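Local coordinates for protein multicopper oxidase (Metagenomes, PDB 2ZWN) that probably oxidises phenolic and related substrates by passing electrons through bound copper to molecular oxygen, as a two-domain laccase of the multicopper oxidase family, at residues F6-E11 and P35-Q40; T58-G63 and H104-V109; G99-H104 and L122-K127; A202-G207 and I250-V255. All blocks are in the same frame, centred on the assembly; numbering follows the deposited sequence.

Interactions 1, 2 and 3 occupy one half of the chain and share a cupredoxin-like domain, their centres about 12 to 15 Å apart. In chain order, interaction 1 closes before the other two open; interactions 2 and 3 interleave and share His104. Strands 60-62, 101-104, 119-125 and 36-40 follow one another across a single sheet, against which strand 3-18 of the facing sheet packs in interaction 1. Interaction 4 lies in the other domain, its centre about 28 Å from that of interaction 2. Both carry copper-binding histidines, but their nearest atoms are about 17 Å apart: histidines of another subunit complete each cluster, which is thus built across a subunit interface, consistent with a working trimer.

Interaction 1: residues F6-E11 and P35-Q40; sequences FDMTIE and PLIHVQ
Met8 and Phe6 reach from strand 6-11 to Pro35, Ile37 and Val39. From CB the Met8 chain runs extended through CG, carrying the sulfur over to the second segment, where SD lies 4.2 Å from CD of the Pro35 ring. A sharp bend about the CG-SD bond (chi3 -22°) then turns the terminal methyl toward the next inward-facing residue, and Met8 CE stops 4.0 Å from Ile37 CD1. The same CE also approaches Trp61 and Ile59. The strand axes are 10.7 Å apart and run at 162° to each other, a separation too wide for backbone pairing; this is the face-to-face contact of two sheets in a cupredoxin-like beta sandwich, with strand 3-18 in one layer and strand 36-40 in the other. Two residues earlier, Phe6 makes the next contact. One ring corner does the touching: Phe6 CE2 is 3.9 Å from Ile37 CG2, which approaches obliquely, and 4.2 Å from Val39 CG1, which sits at the ring edge near its plane. Ile37 thus serves both partners with different branches, CG2 for Phe6 and CD1 for Met8. Met307 of strand 306-308 touches Phe6, Met8, Pro35 and Ile37.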
# COMPACT_ATOMS: atom_id res chain seq x y z
N PHE A 6 -6.53 -29.08 20.27
CA PHE A 6 -6.86 -29.41 18.89
C PHE A 6 -5.76 -30.24 18.26
O PHE A 6 -4.58 -30.07 18.58
CB PHE A 6 -7.05 -28.12 18.07
CG PHE A 6 -8.04 -27.17 18.67
CD1 PHE A 6 -9.36 -27.55 18.82
CD2 PHE A 6 -7.64 -25.91 19.09
CE1 PHE A 6 -10.28 -26.68 19.39
CE2 PHE A 6 -8.56 -25.03 19.65
CZ PHE A 6 -9.88 -25.42 19.80
N ASP A 7 -6.15 -31.14 17.36
CA ASP A 7 -5.21 -31.94 16.59
C ASP A 7 -5.30 -31.50 15.14
O ASP A 7 -6.40 -31.49 14.57
CB ASP A 7 -5.53 -33.43 16.73
CG ASP A 7 -5.42 -33.94 18.17
OD1 ASP A 7 -4.30 -33.93 18.72
OD2 ASP A 7 -6.45 -34.34 18.74
N MET A 8 -4.17 -31.11 14.55
CA MET A 8 -4.14 -30.70 13.15
C MET A 8 -3.08 -31.49 12.39
O MET A 8 -2.11 -31.97 12.98
CB MET A 8 -3.86 -29.20 13.05
CG MET A 8 -4.57 -28.54 11.85
SD MET A 8 -4.43 -26.75 11.75
CE MET A 8 -4.05 -26.31 13.44
N THR A 9 -3.29 -31.67 11.09
CA THR A 9 -2.29 -32.28 10.23
C THR A 9 -1.91 -31.32 9.11
O THR A 9 -2.60 -30.32 8.88
CB THR A 9 -2.79 -33.60 9.61
OG1 THR A 9 -3.89 -33.34 8.73
CG2 THR A 9 -3.22 -34.59 10.70
N ILE A 10 -0.80 -31.62 8.44
CA ILE A 10 -0.40 -30.91 7.23
C ILE A 10 -0.37 -31.96 6.13
O ILE A 10 0.28 -33.00 6.28
CB ILE A 10 0.99 -30.25 7.37
CG1 ILE A 10 1.13 -29.56 8.73
CG2 ILE A 10 1.21 -29.25 6.24
CD1 ILE A 10 2.53 -29.03 9.03
N GLU A 11 -1.09 -31.71 5.04
CA GLU A 11 -1.30 -32.71 3.98
C GLU A 11 -0.90 -32.18 2.61
O GLU A 11 -1.04 -30.98 2.34
CB GLU A 11 -2.77 -33.14 3.94
CG GLU A 11 -3.36 -33.59 5.28
CD GLU A 11 -2.87 -34.97 5.74
OE1 GLU A 11 -2.32 -35.73 4.91
OE2 GLU A 11 -3.05 -35.29 6.93
N PRO A 35 -8.35 -24.85 8.66
CA PRO A 35 -9.51 -24.84 9.55
C PRO A 35 -9.61 -23.56 10.37
O PRO A 35 -8.60 -22.97 10.76
CB PRO A 35 -9.25 -26.04 10.48
CG PRO A 35 -8.34 -26.92 9.73
CD PRO A 35 -7.48 -26.01 8.91
N LEU A 36 -10.84 -23.12 10.62
CA LEU A 36 -11.10 -22.04 11.56
C LEU A 36 -10.81 -22.49 12.98
O LEU A 36 -11.35 -23.50 13.44
CB LEU A 36 -12.56 -21.60 11.47
CG LEU A 36 -13.04 -20.62 12.53
CD1 LEU A 36 -12.27 -19.30 12.41
CD2 LEU A 36 -14.54 -20.41 12.39
N ILE A 37 -9.96 -21.74 13.68
CA ILE A 37 -9.80 -21.92 15.12
C ILE A 37 -10.45 -20.72 15.79
O ILE A 37 -10.07 -19.57 15.53
CB ILE A 37 -8.32 -22.04 15.54
CG1 ILE A 37 -7.69 -23.26 14.87
CG2 ILE A 37 -8.21 -22.15 17.06
CD1 ILE A 37 -6.18 -23.38 15.11
N HIS A 38 -11.43 -20.99 16.64
CA HIS A 38 -12.24 -19.95 17.27
C HIS A 38 -12.24 -20.21 18.77
O HIS A 38 -12.73 -21.25 19.22
CB HIS A 38 -13.66 -19.98 16.70
CG HIS A 38 -14.50 -18.80 17.07
ND1 HIS A 38 -15.86 -18.78 16.88
CD2 HIS A 38 -14.18 -17.60 17.60
CE1 HIS A 38 -16.34 -17.62 17.28
NE2 HIS A 38 -15.34 -16.88 17.72
N VAL A 39 -11.65 -19.28 19.53
CA VAL A 39 -11.52 -19.43 20.97
C VAL A 39 -11.87 -18.13 21.67
O VAL A 39 -12.16 -17.12 21.01
CB VAL A 39 -10.09 -19.86 21.37
CG1 VAL A 39 -9.73 -21.17 20.71
CG2 VAL A 39 -9.07 -18.77 21.00
N GLN A 40 -11.88 -18.16 23.00
CA GLN A 40 -12.19 -16.99 23.80
C GLN A 40 -10.93 -16.41 24.43
O GLN A 40 -10.00 -17.15 24.80
CB GLN A 40 -13.20 -17.34 24.90
CG GLN A 40 -13.80 -16.13 25.60
CD GLN A 40 -14.92 -16.51 26.56
OE1 GLN A 40 -14.87 -17.55 27.22
NE2 GLN A 40 -15.94 -15.66 26.63

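Interaction 2: residues T58-G63 and H104-V109; sequences TIHWHG and HCHVNV. With CU (copper (II) ion), chain I; CU (copper (II) ion), chain D; C2O (Cu-O-Cu linkage), chain E.
His60 sends CG anti to its backbone N (chi1 166°), whereas His104, paired with it, holds CG between N and the carbonyl carbon (chi1 57°); the two torsions bring the rings together with an edge of His60 toward the face of His104, planes at 72°. This is the copper-binding core of a multicopper oxidase: a His-X-His strand beside a His-Cys-His segment. Backbone bonds His60 N to His104 O (2.8 Å) and His104 N to His60 O (2.9 Å) fix the register. His60 NE2 binds a single copper (1.9 Å), shared with His204 of the second subunit, while His60 ND1 is hydrogen-bonded to Asp73 O. His62, through ND1, and His104, through NE2, hold one copper of the oxygen-bridged pair together with His254 of that subunit, whose Asp227 is the polar partner of His62 NE2; His106 NE2 binds the other copper with His206 and His252 of the second subunit. The pattern fits a trinuclear cluster at a subunit interface. Between His104 and His106, Cys105 SG points the other way to a separate copper (2.2 Å), which His57 and His112 also bind, consistent with the Cys-His electron path of this family. Thr58 OG1 accepts a hydrogen bond from His106 N (3.1 Å) and is also hydrogen-bonded to Gly74 O. A valine here removes the hydroxyl, which would probably leave His106 N and Gly74 O without this mate and the His106 backbone less fixed. Cys105 SG takes two amide donors besides its copper, Thr58 N at 3.4 Å and Val107 N at 3.3 Å, both nearly straight.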
# COMPACT_ATOMS: atom_id res chain seq x y z
N THR A 58 6.46 -25.39 9.97
CA THR A 58 6.11 -25.02 11.34
C THR A 58 4.72 -24.40 11.30
O THR A 58 4.13 -24.26 10.22
CB THR A 58 7.09 -23.98 11.92
OG1 THR A 58 7.05 -22.79 11.11
CG2 THR A 58 8.52 -24.53 11.99
N ILE A 59 4.19 -24.02 12.45
CA ILE A 59 3.06 -23.09 12.49
C ILE A 59 3.42 -21.90 13.37
O ILE A 59 3.70 -22.06 14.55
CB ILE A 59 1.76 -23.71 13.00
CG1 ILE A 59 1.41 -24.97 12.22
CG2 ILE A 59 0.61 -22.68 12.91
CD1 ILE A 59 0.06 -25.56 12.60
N HIS A 60 3.40 -20.72 12.76
CA HIS A 60 3.46 -19.47 13.49
C HIS A 60 2.04 -18.92 13.69
O HIS A 60 1.23 -18.94 12.77
CB HIS A 60 4.33 -18.45 12.75
CG HIS A 60 4.18 -17.05 13.26
ND1 HIS A 60 4.48 -16.70 14.56
CD2 HIS A 60 3.76 -15.92 12.65
CE1 HIS A 60 4.25 -15.41 14.72
NE2 HIS A 60 3.81 -14.92 13.58
N TRP A 61 1.79 -18.41 14.89
CA TRP A 61 0.48 -17.90 15.29
C TRP A 61 0.58 -16.38 15.28
O TRP A 61 1.09 -15.76 16.23
CB TRP A 61 0.09 -18.47 16.66
CG TRP A 61 0.32 -19.95 16.69
CD1 TRP A 61 1.46 -20.60 17.09
CD2 TRP A 61 -0.59 -20.98 16.25
NE1 TRP A 61 1.31 -21.96 16.94
CE2 TRP A 61 0.07 -22.22 16.43
CE3 TRP A 61 -1.89 -20.96 15.73
CZ2 TRP A 61 -0.54 -23.43 16.09
CZ3 TRP A 61 -2.49 -22.17 15.41
CH2 TRP A 61 -1.81 -23.39 15.59
N HIS A 62 0.15 -15.80 14.17
CA HIS A 62 0.39 -14.39 13.87
C HIS A 62 -0.58 -13.52 14.64
O HIS A 62 -1.80 -13.59 14.43
CB HIS A 62 0.26 -14.14 12.37
CG HIS A 62 0.53 -12.73 11.96
ND1 HIS A 62 1.37 -12.41 10.92
CD2 HIS A 62 0.06 -11.55 12.44
CE1 HIS A 62 1.41 -11.09 10.77
NE2 HIS A 62 0.62 -10.55 11.68
N GLY A 63 -0.04 -12.69 15.53
CA GLY A 63 -0.84 -11.86 16.41
C GLY A 63 -0.77 -12.35 17.85
O GLY A 63 -1.01 -11.58 18.76
N HIS A 104 0.10 -19.46 10.11
CA HIS A 104 0.70 -19.87 8.86
C HIS A 104 2.05 -20.52 9.09
O HIS A 104 2.68 -20.33 10.13
CB HIS A 104 0.85 -18.69 7.90
CG HIS A 104 1.66 -17.55 8.43
ND1 HIS A 104 3.04 -17.52 8.39
CD2 HIS A 104 1.28 -16.37 8.97
CE1 HIS A 104 3.47 -16.38 8.90
NE2 HIS A 104 2.42 -15.67 9.26
N CYS A 105 2.49 -21.27 8.09
CA CYS A 105 3.82 -21.87 8.14
C CYS A 105 4.86 -20.76 8.14
O CYS A 105 4.62 -19.67 7.58
CB CYS A 105 4.06 -22.81 6.97
SG CYS A 105 5.66 -23.67 7.09
N HIS A 106 5.99 -21.01 8.78
CA HIS A 106 7.08 -20.04 8.79
C HIS A 106 8.39 -20.62 8.26
O HIS A 106 9.46 -20.06 8.49
CB HIS A 106 7.28 -19.45 10.19
CG HIS A 106 7.58 -17.99 10.18
ND1 HIS A 106 8.77 -17.47 9.72
CD2 HIS A 106 6.84 -16.92 10.58
CE1 HIS A 106 8.76 -16.16 9.84
NE2 HIS A 106 7.60 -15.80 10.36
N VAL A 107 8.29 -21.74 7.53
CA VAL A 107 9.41 -22.31 6.79
C VAL A 107 9.25 -21.96 5.31
O VAL A 107 8.14 -22.02 4.77
CB VAL A 107 9.45 -23.85 6.93
CG1 VAL A 107 10.59 -24.44 6.11
CG2 VAL A 107 9.56 -24.27 8.38
N ASN A 108 10.34 -21.59 4.65
CA ASN A 108 10.29 -21.30 3.21
C ASN A 108 9.08 -20.42 2.87
O ASN A 108 8.33 -20.70 1.92
CB ASN A 108 10.25 -22.61 2.41
CG ASN A 108 11.49 -23.47 2.62
OD1 ASN A 108 12.57 -22.96 2.92
ND2 ASN A 108 11.34 -24.78 2.46
N VAL A 109 8.90 -19.36 3.66
CA VAL A 109 7.67 -18.56 3.68
C VAL A 109 7.26 -18.02 2.31
O VAL A 109 6.07 -18.02 1.96
CB VAL A 109 7.81 -17.37 4.66
CG1 VAL A 109 6.65 -16.40 4.53
CG2 VAL A 109 7.91 -17.89 6.09
CU CU I . 3.84 -13.09 13.21
CU CU D . 5.64 -25.00 5.29
CU2 C2O E . 7.15 -13.79 10.86
CU3 C2O E . 2.31 -13.68 9.66
O1 C2O E . 4.86 -13.81 10.33

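Interaction 3: residues G99-H104 and L122-K127; sequences GTLWYH and LIVDPK. With C2O (Cu-O-Cu linkage), chain E.
An antiparallel strand pair of the first cupredoxin-like domain joins Gly99-Leu101 to Leu122-Val124. Gly99 and Val124 exchange backbone bonds, Gly99 N to Val124 O at 2.9 Å and Val124 N to Gly99 O at 3.0 Å. Leu101 and Leu122 do the same less evenly: Leu101 N meets Leu122 O at 2.8 Å, but Leu122 N comes from above the Leu101 carbonyl plane, 55° out of it. At the backbone angles of Gly99 a CB would collide with the preceding carbonyl. Leu101 turns CG anti to its carbonyl carbon (chi1 -44°), which carries CD1 across to Val124 CG2 (3.8 Å), on the face where Leu101 CB also lies beside Leu122 CB (4.0 Å). On the face of Thr100 and Ile123, Thr100 CG2 runs alongside Ile123 CD1 (4.0 Å); Thr100 OG1 bonds to Asp238. The Tyr103 ring presents its edge to Leu122 CB, and its hydroxyl is held by Pro35 O. Trp102 points away from strand 119-125, with His104 CD2 above one face of its indole and CZ2 3.5 Å from the nearer copper of the bridged pair. A strand that runs into a His-Cys-His set of copper ligands is a feature of cupredoxin domains in multicopper oxidases.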
# COMPACT_ATOMS: atom_id res chain seq x y z
N GLY A 99 -8.97 -10.72 19.06
CA GLY A 99 -9.35 -10.27 17.73
C GLY A 99 -9.03 -11.20 16.59
O GLY A 99 -8.82 -12.40 16.78
N THR A 100 -9.02 -10.63 15.39
CA THR A 100 -8.74 -11.35 14.17
C THR A 100 -7.25 -11.65 14.04
O THR A 100 -6.47 -10.77 13.68
CB THR A 100 -9.18 -10.54 12.94
OG1 THR A 100 -10.53 -10.11 13.13
CG2 THR A 100 -9.09 -11.39 11.65
N LEU A 101 -6.88 -12.88 14.36
CA LEU A 101 -5.51 -13.36 14.18
C LEU A 101 -5.48 -14.39 13.07
O LEU A 101 -6.51 -14.73 12.48
CB LEU A 101 -4.99 -13.98 15.48
CG LEU A 101 -5.29 -13.21 16.77
CD1 LEU A 101 -4.61 -13.87 17.97
CD2 LEU A 101 -4.87 -11.75 16.65
N TRP A 102 -4.29 -14.91 12.78
CA TRP A 102 -4.20 -16.00 11.83
C TRP A 102 -2.97 -16.85 12.09
O TRP A 102 -2.17 -16.54 12.97
CB TRP A 102 -4.26 -15.48 10.38
CG TRP A 102 -3.13 -14.61 9.91
CD1 TRP A 102 -2.67 -13.46 10.48
CD2 TRP A 102 -2.36 -14.80 8.71
NE1 TRP A 102 -1.64 -12.94 9.72
CE2 TRP A 102 -1.43 -13.74 8.63
CE3 TRP A 102 -2.36 -15.78 7.71
CZ2 TRP A 102 -0.51 -13.64 7.59
CZ3 TRP A 102 -1.45 -15.68 6.68
CH2 TRP A 102 -0.54 -14.60 6.63
N TYR A 103 -2.85 -17.95 11.37
CA TYR A 103 -1.72 -18.84 11.56
C TYR A 103 -1.21 -19.25 10.20
O TYR A 103 -1.96 -19.33 9.23
CB TYR A 103 -2.11 -20.05 12.43
CG TYR A 103 -3.17 -20.95 11.83
CD1 TYR A 103 -2.82 -22.00 11.00
CD2 TYR A 103 -4.52 -20.74 12.08
CE1 TYR A 103 -3.78 -22.82 10.43
CE2 TYR A 103 -5.50 -21.56 11.51
CZ TYR A 103 -5.11 -22.60 10.69
OH TYR A 103 -6.05 -23.42 10.11
N HIS A 104 0.10 -19.46 10.11
CA HIS A 104 0.70 -19.87 8.86
C HIS A 104 2.05 -20.52 9.09
O HIS A 104 2.68 -20.33 10.13
CB HIS A 104 0.85 -18.69 7.90
CG HIS A 104 1.66 -17.55 8.43
ND1 HIS A 104 3.04 -17.52 8.39
CD2 HIS A 104 1.28 -16.37 8.97
CE1 HIS A 104 3.47 -16.38 8.90
NE2 HIS A 104 2.42 -15.67 9.26
N LEU A 122 -7.48 -17.50 12.90
CA LEU A 122 -7.55 -17.72 14.34
C LEU A 122 -8.32 -16.55 14.95
O LEU A 122 -7.82 -15.43 15.00
CB LEU A 122 -6.14 -17.80 14.93
CG LEU A 122 -5.99 -17.81 16.45
CD1 LEU A 122 -6.75 -18.98 17.06
CD2 LEU A 122 -4.51 -17.84 16.83
N ILE A 123 -9.56 -16.81 15.37
CA ILE A 123 -10.42 -15.76 15.92
C ILE A 123 -10.49 -15.89 17.44
O ILE A 123 -10.90 -16.92 17.96
CB ILE A 123 -11.84 -15.83 15.32
CG1 ILE A 123 -11.78 -15.80 13.78
CG2 ILE A 123 -12.71 -14.70 15.86
CD1 ILE A 123 -11.03 -14.59 13.17
N VAL A 124 -10.07 -14.83 18.13
CA VAL A 124 -10.10 -14.79 19.60
C VAL A 124 -11.17 -13.78 20.02
O VAL A 124 -11.01 -12.58 19.82
CB VAL A 124 -8.72 -14.40 20.20
CG1 VAL A 124 -8.76 -14.45 21.73
CG2 VAL A 124 -7.63 -15.34 19.69
N ASP A 125 -12.27 -14.28 20.58
CA ASP A 125 -13.37 -13.43 21.02
C ASP A 125 -12.98 -12.62 22.26
O ASP A 125 -12.63 -13.21 23.29
CB ASP A 125 -14.59 -14.27 21.40
CG ASP A 125 -15.42 -14.70 20.22
OD1 ASP A 125 -15.04 -14.46 19.05
OD2 ASP A 125 -16.49 -15.30 20.48
N PRO A 126 -13.06 -11.28 22.19
CA PRO A 126 -12.79 -10.51 23.40
C PRO A 126 -13.87 -10.76 24.46
O PRO A 126 -15.02 -11.03 24.11
CB PRO A 126 -12.84 -9.05 22.92
CG PRO A 126 -13.54 -9.07 21.64
CD PRO A 126 -13.41 -10.43 21.04
N LYS A 127 -13.48 -10.70 25.73
CA LYS A 127 -14.45 -10.81 26.82
C LYS A 127 -15.38 -9.60 26.84
O LYS A 127 -16.53 -9.70 27.28
CB LYS A 127 -13.74 -10.98 28.17
CG LYS A 127 -13.03 -12.32 28.29
CD LYS A 127 -12.50 -12.57 29.69
CE LYS A 127 -11.88 -13.96 29.80
NZ LYS A 127 -11.70 -14.40 31.22
CU2 C2O E . 7.15 -13.79 10.86
CU3 C2O E . 2.31 -13.68 9.66
O1 C2O E . 4.86 -13.81 10.33

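Interaction 4: residues A202-G207 and I250-V255; sequences AMHSHG and IFHDHV. With CU (copper (II) ion), chain G; C2O (Cu-O-Cu linkage), chain F.
Asp253 ties the two strands through one carboxylate oxygen. With CG anti to the backbone N (chi1 -171°), Asp253 OD1 accepts Ala202 N at 2.9 Å and Val255 N at 3.0 Å, from opposite faces of the carboxylate; the second bond makes an Asx turn. OD2 is taken by His201 and His258. An alanine here takes away the acceptor of both amides; the turn carrying His254 would probably be less fixed and both histidines left without their mate. Paired His204 and His252 use different torsions (chi1 172° and 65°), which set an edge of His204 toward the face of His252. His204 NE2 binds one copper (1.9 Å), its ND1 bonding to Asp227 O; Asp73 of the third subunit partners His206 ND1. His206 and His252 meet rim to rim, each with NE2 2.0 Å from one copper of the bridged pair, and His254 NE2 binds the other; His60, His62, His104 and His106 of the third subunit complete these sites. Ser205 CB rests over the Phe251 face, and doubly bent Met203 lays SD 3.9 Å from Asp253 CA. Strands 201-205 and 248-253 lie between strands 228-231 and 270-275, with Met203 and Phe251 packing on strand 188-195 of the facing sheet.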
# COMPACT_ATOMS: atom_id res chain seq x y z
N ALA A 202 -7.08 -4.13 -2.88
CA ALA A 202 -7.87 -2.94 -2.56
C ALA A 202 -9.35 -3.33 -2.60
O ALA A 202 -9.98 -3.34 -3.65
CB ALA A 202 -7.57 -1.82 -3.56
N MET A 203 -9.89 -3.68 -1.44
CA MET A 203 -11.20 -4.32 -1.37
C MET A 203 -12.31 -3.27 -1.37
O MET A 203 -12.41 -2.45 -0.45
CB MET A 203 -11.29 -5.21 -0.13
CG MET A 203 -10.24 -6.30 -0.08
SD MET A 203 -10.12 -7.33 -1.55
CE MET A 203 -11.71 -8.15 -1.53
N HIS A 204 -13.14 -3.31 -2.41
CA HIS A 204 -14.16 -2.29 -2.65
C HIS A 204 -15.55 -2.91 -2.62
O HIS A 204 -15.83 -3.84 -3.37
CB HIS A 204 -13.94 -1.63 -4.01
CG HIS A 204 -15.05 -0.71 -4.41
ND1 HIS A 204 -15.59 0.22 -3.54
CD2 HIS A 204 -15.72 -0.58 -5.57
CE1 HIS A 204 -16.55 0.89 -4.16
NE2 HIS A 204 -16.65 0.42 -5.39
N SER A 205 -16.41 -2.36 -1.77
CA SER A 205 -17.80 -2.80 -1.68
C SER A 205 -18.74 -1.84 -2.40
O SER A 205 -18.89 -0.69 -2.00
CB SER A 205 -18.22 -2.90 -0.22
OG SER A 205 -18.02 -1.67 0.47
N HIS A 206 -19.40 -2.33 -3.45
CA HIS A 206 -20.43 -1.52 -4.11
C HIS A 206 -21.63 -1.39 -3.19
O HIS A 206 -21.89 -2.25 -2.34
CB HIS A 206 -20.91 -2.15 -5.42
CG HIS A 206 -19.91 -2.10 -6.54
ND1 HIS A 206 -20.27 -1.87 -7.84
CD2 HIS A 206 -18.56 -2.24 -6.54
CE1 HIS A 206 -19.20 -1.88 -8.61
NE2 HIS A 206 -18.14 -2.09 -7.84
N GLY A 207 -22.37 -0.29 -3.36
CA GLY A 207 -23.64 -0.08 -2.68
C GLY A 207 -23.59 0.23 -1.19
O GLY A 207 -24.63 0.48 -0.58
N ILE A 250 -21.63 -5.94 -6.32
CA ILE A 250 -20.34 -6.61 -6.46
C ILE A 250 -19.36 -6.08 -5.41
O ILE A 250 -19.49 -4.95 -4.93
CB ILE A 250 -19.81 -6.49 -7.92
CG1 ILE A 250 -18.69 -7.49 -8.20
CG2 ILE A 250 -19.37 -5.06 -8.23
CD1 ILE A 250 -18.30 -7.57 -9.68
N PHE A 251 -18.41 -6.92 -5.03
CA PHE A 251 -17.53 -6.67 -3.88
C PHE A 251 -16.22 -7.32 -4.29
O PHE A 251 -16.16 -8.54 -4.42
CB PHE A 251 -18.15 -7.33 -2.65
CG PHE A 251 -17.47 -7.02 -1.33
CD1 PHE A 251 -18.02 -7.53 -0.16
CD2 PHE A 251 -16.33 -6.24 -1.23
CE1 PHE A 251 -17.44 -7.30 1.07
CE2 PHE A 251 -15.75 -6.00 0.01
CZ PHE A 251 -16.31 -6.53 1.15
N HIS A 252 -15.18 -6.53 -4.54
CA HIS A 252 -14.01 -7.07 -5.21
C HIS A 252 -12.72 -6.29 -4.97
O HIS A 252 -12.74 -5.14 -4.53
CB HIS A 252 -14.27 -7.12 -6.72
CG HIS A 252 -14.45 -5.77 -7.34
ND1 HIS A 252 -13.42 -5.10 -7.96
CD2 HIS A 252 -15.53 -4.96 -7.39
CE1 HIS A 252 -13.87 -3.93 -8.39
NE2 HIS A 252 -15.14 -3.82 -8.05
N ASP A 253 -11.61 -6.94 -5.29
CA ASP A 253 -10.30 -6.31 -5.34
C ASP A 253 -10.31 -5.33 -6.51
O ASP A 253 -10.62 -5.70 -7.65
CB ASP A 253 -9.23 -7.39 -5.52
CG ASP A 253 -7.80 -6.88 -5.38
OD1 ASP A 253 -7.57 -5.64 -5.29
OD2 ASP A 253 -6.89 -7.75 -5.37
N HIS A 254 -9.96 -4.07 -6.22
CA HIS A 254 -10.00 -3.00 -7.21
C HIS A 254 -8.66 -2.81 -7.92
O HIS A 254 -8.54 -1.94 -8.79
CB HIS A 254 -10.42 -1.69 -6.52
CG HIS A 254 -11.12 -0.71 -7.42
ND1 HIS A 254 -10.51 -0.13 -8.51
CD2 HIS A 254 -12.37 -0.19 -7.36
CE1 HIS A 254 -11.36 0.70 -9.10
NE2 HIS A 254 -12.49 0.67 -8.42
N VAL A 255 -7.65 -3.60 -7.55
CA VAL A 255 -6.39 -3.57 -8.28
C VAL A 255 -6.64 -4.19 -9.65
O VAL A 255 -6.96 -5.37 -9.75
CB VAL A 255 -5.26 -4.30 -7.55
CG1 VAL A 255 -4.01 -4.36 -8.43
CG2 VAL A 255 -4.96 -3.62 -6.20
CU CU G . -17.56 0.87 -6.94
CU2 C2O F . -14.27 1.86 -8.77
CU3 C2O F . -16.46 -2.57 -8.90
O1 C2O F . -15.44 -0.44 -8.89